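Local coordinates for putative phosphatase (Clostridium difficile, PDB 3SD7), which probably acts as a phosphatase of the haloacid dehalogenase-like hydrolase family, hydrolysing phosphate monoesters, at residues A[44-55]-A[64-75]. Numbering follows the deposited sequence. Where two conformers were deposited one is given.
Sequences KEGITKSIQYSL and LENLDQFIGPPL
L67 and T48 meet where the loop 64-75 comes closest to the helix 44-55, their CA atoms 5.5 Å apart. One branch of L67, CD1, lies 3.4 Å from T48 O and also touches the CB of Q52; the other, CD2, turns to CD1 of L55 and to CG2 of I51, the L67 and I51 side chains running antiparallel alongside one another. Deeper in, CD1 of I51 presses on CB of F70 at 3.6 Å, while F70 sets its ring edge-to-face with Y82 and Y83 touches L55 and L67. I71 belongs to the same packed part: its CD1 sits 3.7 Å from both CA and CG of K44, and its CG1 meets CG2 of I47 at 4.0 Å. The T48 hydroxyl is tied back to its own helix: OG1, set between the backbone N and the carbonyl carbon (chi1 57°), donates a hydrogen bond to K44 O at 2.7 Å, on the opposite face of that carbonyl from T48 N. CG2 is thereby left facing L67 and OD1 of D68.

L64 covers the partly exposed flank. Its CD1 rests on the CG and CE of K49, and its CD2 lies against one face of the Q52 amide, whose NE2 is hydrogen-bonded to E62 O. The looser, solvent side is the pair K44 and D68. A kink at chi3 (-77°) takes the end of K44 alongside the D68 carboxylate, yet NZ stays 3.7 Å from OD2, a long salt bridge, and also hydrogen-bonds a glycerol, probably from the crystallisation liquor. No hydrogen bond joins the two segments, so apolar branches do most of the holding. The helix 44-57 and this loop, leading into helix 75-82, belong to the helical cap inserted soon after the first core strand, as in C1-type haloacid dehalogenase-like phosphatases, with the I71 side chain about 8 Å from the sodium ion bound by D37 and D192.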
loop_
_atom_site.group_PDB
_atom_site.type_symbol
_atom_site.label_atom_id
_atom_site.label_comp_id
_atom_site.label_asym_id
_atom_site.label_seq_id
_atom_site.Cartn_x
_atom_site.Cartn_y
_atom_site.Cartn_z
ATOM N N LYS A 44 -1.016 5.985 -8.341
ATOM C CA LYS A 44 -0.305 6.347 -9.570
ATOM C C LYS A 44 -0.333 7.832 -9.935
ATOM O O LYS A 44 0.702 8.441 -10.192
ATOM C CB LYS A 44 -0.815 5.489 -10.725
ATOM C CG LYS A 44 -0.212 5.846 -12.068
ATOM C CD LYS A 44 -0.654 4.904 -13.152
ATOM C CE LYS A 44 0.105 3.569 -13.061
ATOM N NZ LYS A 44 -0.278 2.610 -14.153
ATOM N N GLU A 45 -1.520 8.415 -9.944
ATOM C CA GLU A 45 -1.661 9.826 -10.370
ATOM C C GLU A 45 -0.796 10.779 -9.534
ATOM O O GLU A 45 0.030 11.543 -10.068
ATOM C CB GLU A 45 -3.124 10.241 -10.319
ATOM C CG GLU A 45 -3.381 11.618 -10.946
ATOM C CD GLU A 45 -4.766 12.204 -10.643
ATOM O OE1 GLU A 45 -5.621 11.514 -10.040
ATOM O OE2 GLU A 45 -4.981 13.386 -11.003
ATOM N N GLY A 46 -0.988 10.753 -8.210
ATOM C CA GLY A 46 -0.250 11.648 -7.341
ATOM C C GLY A 46 1.239 11.420 -7.303
ATOM O O GLY A 46 2.014 12.372 -7.197
ATOM N N ILE A 47 1.666 10.159 -7.345
ATOM C CA ILE A 47 3.097 9.894 -7.330
ATOM C C ILE A 47 3.748 10.408 -8.617
ATOM O O ILE A 47 4.773 11.122 -8.588
ATOM C CB ILE A 47 3.406 8.399 -7.112
ATOM C CG1 ILE A 47 2.940 7.983 -5.709
ATOM C CG2 ILE A 47 4.928 8.143 -7.300
ATOM C CD1 ILE A 47 3.180 6.494 -5.435
ATOM N N THR A 48 3.161 10.068 -9.753
ATOM C CA THR A 48 3.753 10.483 -11.028
ATOM C C THR A 48 3.702 12.014 -11.194
ATOM O O THR A 48 4.658 12.637 -11.690
ATOM C CB THR A 48 3.110 9.755 -12.226
ATOM O OG1 THR A 48 1.704 9.986 -12.223
ATOM C CG2 THR A 48 3.375 8.236 -12.145
ATOM N N LYS A 49 2.619 12.637 -10.760
ATOM C CA LYS A 49 2.525 14.099 -10.880
ATOM C C LYS A 49 3.513 14.818 -9.957
ATOM O O LYS A 49 4.034 15.893 -10.316
ATOM C CB LYS A 49 1.107 14.585 -10.670
ATOM C CG LYS A 49 0.209 14.254 -11.821
ATOM C CD LYS A 49 -1.170 14.808 -11.630
ATOM C CE LYS A 49 -2.004 14.606 -12.884
ATOM N NZ LYS A 49 -3.354 15.186 -12.743
ATOM N N SER A 50 3.778 14.229 -8.795
ATOM C CA SER A 50 4.746 14.785 -7.849
ATOM C C SER A 50 6.141 14.706 -8.438
ATOM O O SER A 50 6.900 15.669 -8.357
ATOM C CB SER A 50 4.696 14.070 -6.501
ATOM O OG SER A 50 3.427 14.206 -5.887
ATOM N N ILE A 51 6.489 13.558 -9.037
ATOM C CA ILE A 51 7.781 13.421 -9.704
ATOM C C ILE A 51 7.894 14.403 -10.869
ATOM O O ILE A 51 8.920 15.074 -11.032
ATOM C CB ILE A 51 8.030 11.964 -10.202
ATOM C CG1 ILE A 51 8.079 11.020 -9.010
ATOM C CG2 ILE A 51 9.334 11.895 -10.995
ATOM C CD1 ILE A 51 8.211 9.526 -9.363
ATOM N N GLN A 52 6.845 14.491 -11.685
ATOM C CA GLN A 52 6.819 15.396 -12.832
ATOM C C GLN A 52 7.071 16.840 -12.398
ATOM O O GLN A 52 7.858 17.575 -13.021
ATOM C CB GLN A 52 5.465 15.308 -13.547
ATOM C CG GLN A 52 5.379 16.077 -14.882
ATOM C CD GLN A 52 3.988 16.021 -15.492
ATOM O OE1 GLN A 52 3.005 16.356 -14.840
ATOM N NE2 GLN A 52 3.904 15.604 -16.742
ATOM N N TYR A 53 6.391 17.244 -11.332
ATOM C CA TYR A 53 6.542 18.583 -10.776
ATOM C C TYR A 53 7.983 18.834 -10.329
ATOM O O TYR A 53 8.533 19.927 -10.557
ATOM C CB TYR A 53 5.574 18.767 -9.597
ATOM C CG TYR A 53 5.746 20.063 -8.840
ATOM C CD1 TYR A 53 5.197 21.250 -9.319
ATOM C CD2 TYR A 53 6.436 20.099 -7.627
ATOM C CE1 TYR A 53 5.341 22.438 -8.622
ATOM C CE2 TYR A 53 6.581 21.293 -6.915
ATOM C CZ TYR A 53 6.033 22.452 -7.422
ATOM O OH TYR A 53 6.173 23.636 -6.730
ATOM N N SER A 54 8.597 17.827 -9.705
ATOM C CA SER A 54 9.966 17.950 -9.240
ATOM C C SER A 54 10.881 18.085 -10.449
ATOM O O SER A 54 11.628 19.065 -10.556
ATOM C CB SER A 54 10.368 16.771 -8.365
ATOM O OG SER A 54 11.690 16.944 -7.886
ATOM N N LEU A 55 10.802 17.129 -11.379
ATOM C CA LEU A 55 11.620 17.195 -12.613
ATOM C C LEU A 55 11.479 18.553 -13.299
ATOM O O LEU A 55 12.475 19.142 -13.762
ATOM C CB LEU A 55 11.238 16.067 -13.578
ATOM C CG LEU A 55 11.625 14.664 -13.101
ATOM C CD1 LEU A 55 11.039 13.590 -14.014
ATOM C CD2 LEU A 55 13.141 14.527 -13.009
ATOM N N LEU A 64 3.604 11.722 -18.014
ATOM C CA LEU A 64 3.296 10.911 -16.815
ATOM C C LEU A 64 3.426 9.406 -17.061
ATOM O O LEU A 64 3.809 8.670 -16.157
ATOM C CB LEU A 64 1.896 11.213 -16.275
ATOM C CG LEU A 64 1.641 12.594 -15.678
ATOM C CD1 LEU A 64 0.194 12.692 -15.228
ATOM C CD2 LEU A 64 2.576 12.857 -14.510
ATOM N N GLU A 65 3.113 8.955 -18.280
ATOM C CA GLU A 65 3.228 7.528 -18.629
ATOM C C GLU A 65 4.656 6.996 -18.422
ATOM O O GLU A 65 4.835 5.848 -18.020
ATOM C CB GLU A 65 2.756 7.267 -20.074
ATOM C CG GLU A 65 3.657 7.838 -21.164
ATOM C CD GLU A 65 3.084 7.681 -22.585
ATOM O OE1 GLU A 65 2.001 7.074 -22.739
ATOM O OE2 GLU A 65 3.725 8.164 -23.546
ATOM N N ASN A 66 5.648 7.849 -18.667
ATOM C CA ASN A 66 7.058 7.480 -18.536
ATOM C C ASN A 66 7.572 7.524 -17.085
ATOM O O ASN A 66 8.728 7.183 -16.813
ATOM C CB ASN A 66 7.917 8.382 -19.436
ATOM C CG ASN A 66 7.544 8.267 -20.915
ATOM O OD1 ASN A 66 7.655 9.235 -21.669
ATOM N ND2 ASN A 66 7.084 7.089 -21.326
ATOM N N LEU A 67 6.718 7.968 -16.164
ATOM C CA LEU A 67 7.074 8.033 -14.734
ATOM C C LEU A 67 6.439 6.906 -13.933
ATOM O O LEU A 67 6.737 6.736 -12.750
ATOM C CB LEU A 67 6.645 9.383 -14.154
ATOM C CG LEU A 67 7.209 10.598 -14.902
ATOM C CD1 LEU A 67 6.662 11.888 -14.288
ATOM C CD2 LEU A 67 8.735 10.600 -14.891
ATOM N N ASP A 68 5.569 6.128 -14.571
ATOM C CA ASP A 68 4.921 5.010 -13.899
ATOM C C ASP A 68 5.941 4.035 -13.294
ATOM O O ASP A 68 5.708 3.456 -12.240
ATOM C CB ASP A 68 4.024 4.238 -14.865
ATOM C CG ASP A 68 2.757 5.015 -15.287
ATOM O OD1 ASP A 68 2.427 6.059 -14.694
ATOM O OD2 ASP A 68 2.077 4.536 -16.217
ATOM N N GLN A 69 7.063 3.858 -13.982
ATOM C CA GLN A 69 8.114 2.946 -13.525
ATOM C C GLN A 69 8.804 3.384 -12.239
ATOM O O GLN A 69 9.593 2.628 -11.667
ATOM C CB GLN A 69 9.164 2.746 -14.618
ATOM C CG GLN A 69 9.945 3.968 -14.976
ATOM C CD GLN A 69 10.886 3.741 -16.140
ATOM O OE1 GLN A 69 11.293 2.612 -16.417
ATOM N NE2 GLN A 69 11.241 4.820 -16.825
ATOM N N PHE A 70 8.501 4.597 -11.770
ATOM C CA PHE A 70 9.112 5.110 -10.546
ATOM C C PHE A 70 8.189 4.965 -9.322
ATOM O O PHE A 70 8.505 5.447 -8.227
ATOM C CB PHE A 70 9.588 6.549 -10.741
ATOM C CG PHE A 70 10.495 6.735 -11.943
ATOM C CD1 PHE A 70 11.630 5.939 -12.104
ATOM C CD2 PHE A 70 10.223 7.702 -12.898
ATOM C CE1 PHE A 70 12.469 6.095 -13.190
ATOM C CE2 PHE A 70 11.062 7.872 -14.002
ATOM C CZ PHE A 70 12.191 7.060 -14.144
ATOM N N ILE A 71 7.061 4.301 -9.531
ATOM C CA ILE A 71 6.165 3.921 -8.453
ATOM C C ILE A 71 6.737 2.639 -7.854
ATOM O O ILE A 71 6.733 1.569 -8.496
ATOM C CB ILE A 71 4.751 3.668 -8.938
ATOM C CG1 ILE A 71 4.162 4.924 -9.586
ATOM C CG2 ILE A 71 3.861 3.260 -7.780
ATOM C CD1 ILE A 71 2.885 4.633 -10.363
ATOM N N GLY A 72 7.256 2.732 -6.637
ATOM C CA GLY A 72 7.867 1.566 -5.998
ATOM C C GLY A 72 9.239 1.827 -5.429
ATOM O O GLY A 72 9.429 1.741 -4.208
ATOM N N PRO A 73 10.212 2.173 -6.287
ATOM C CA PRO A 73 11.553 2.373 -5.748
ATOM C C PRO A 73 11.713 3.689 -4.976
ATOM O O PRO A 73 10.946 4.641 -5.190
ATOM C CB PRO A 73 12.439 2.400 -6.994
ATOM C CG PRO A 73 11.530 2.826 -8.102
ATOM C CD PRO A 73 10.147 2.411 -7.744
ATOM N N PRO A 74 12.710 3.743 -4.094
ATOM C CA PRO A 74 12.937 4.991 -3.370
ATOM C C PRO A 74 13.198 6.147 -4.325
ATOM O O PRO A 74 13.841 5.962 -5.362
ATOM C CB PRO A 74 14.210 4.704 -2.565
ATOM C CG PRO A 74 14.341 3.226 -2.534
ATOM C CD PRO A 74 13.720 2.721 -3.779
ATOM N N LEU A 75 12.722 7.338 -3.983
ATOM C CA LEU A 75 12.985 8.512 -4.814
ATOM C C LEU A 75 14.490 8.715 -5.101
ATOM O O LEU A 75 14.851 9.174 -6.195
ATOM C CB LEU A 75 12.385 9.771 -4.190
ATOM C CG LEU A 75 10.858 9.813 -4.113
ATOM C CD1 LEU A 75 10.413 11.027 -3.307
ATOM C CD2 LEU A 75 10.221 9.813 -5.514
#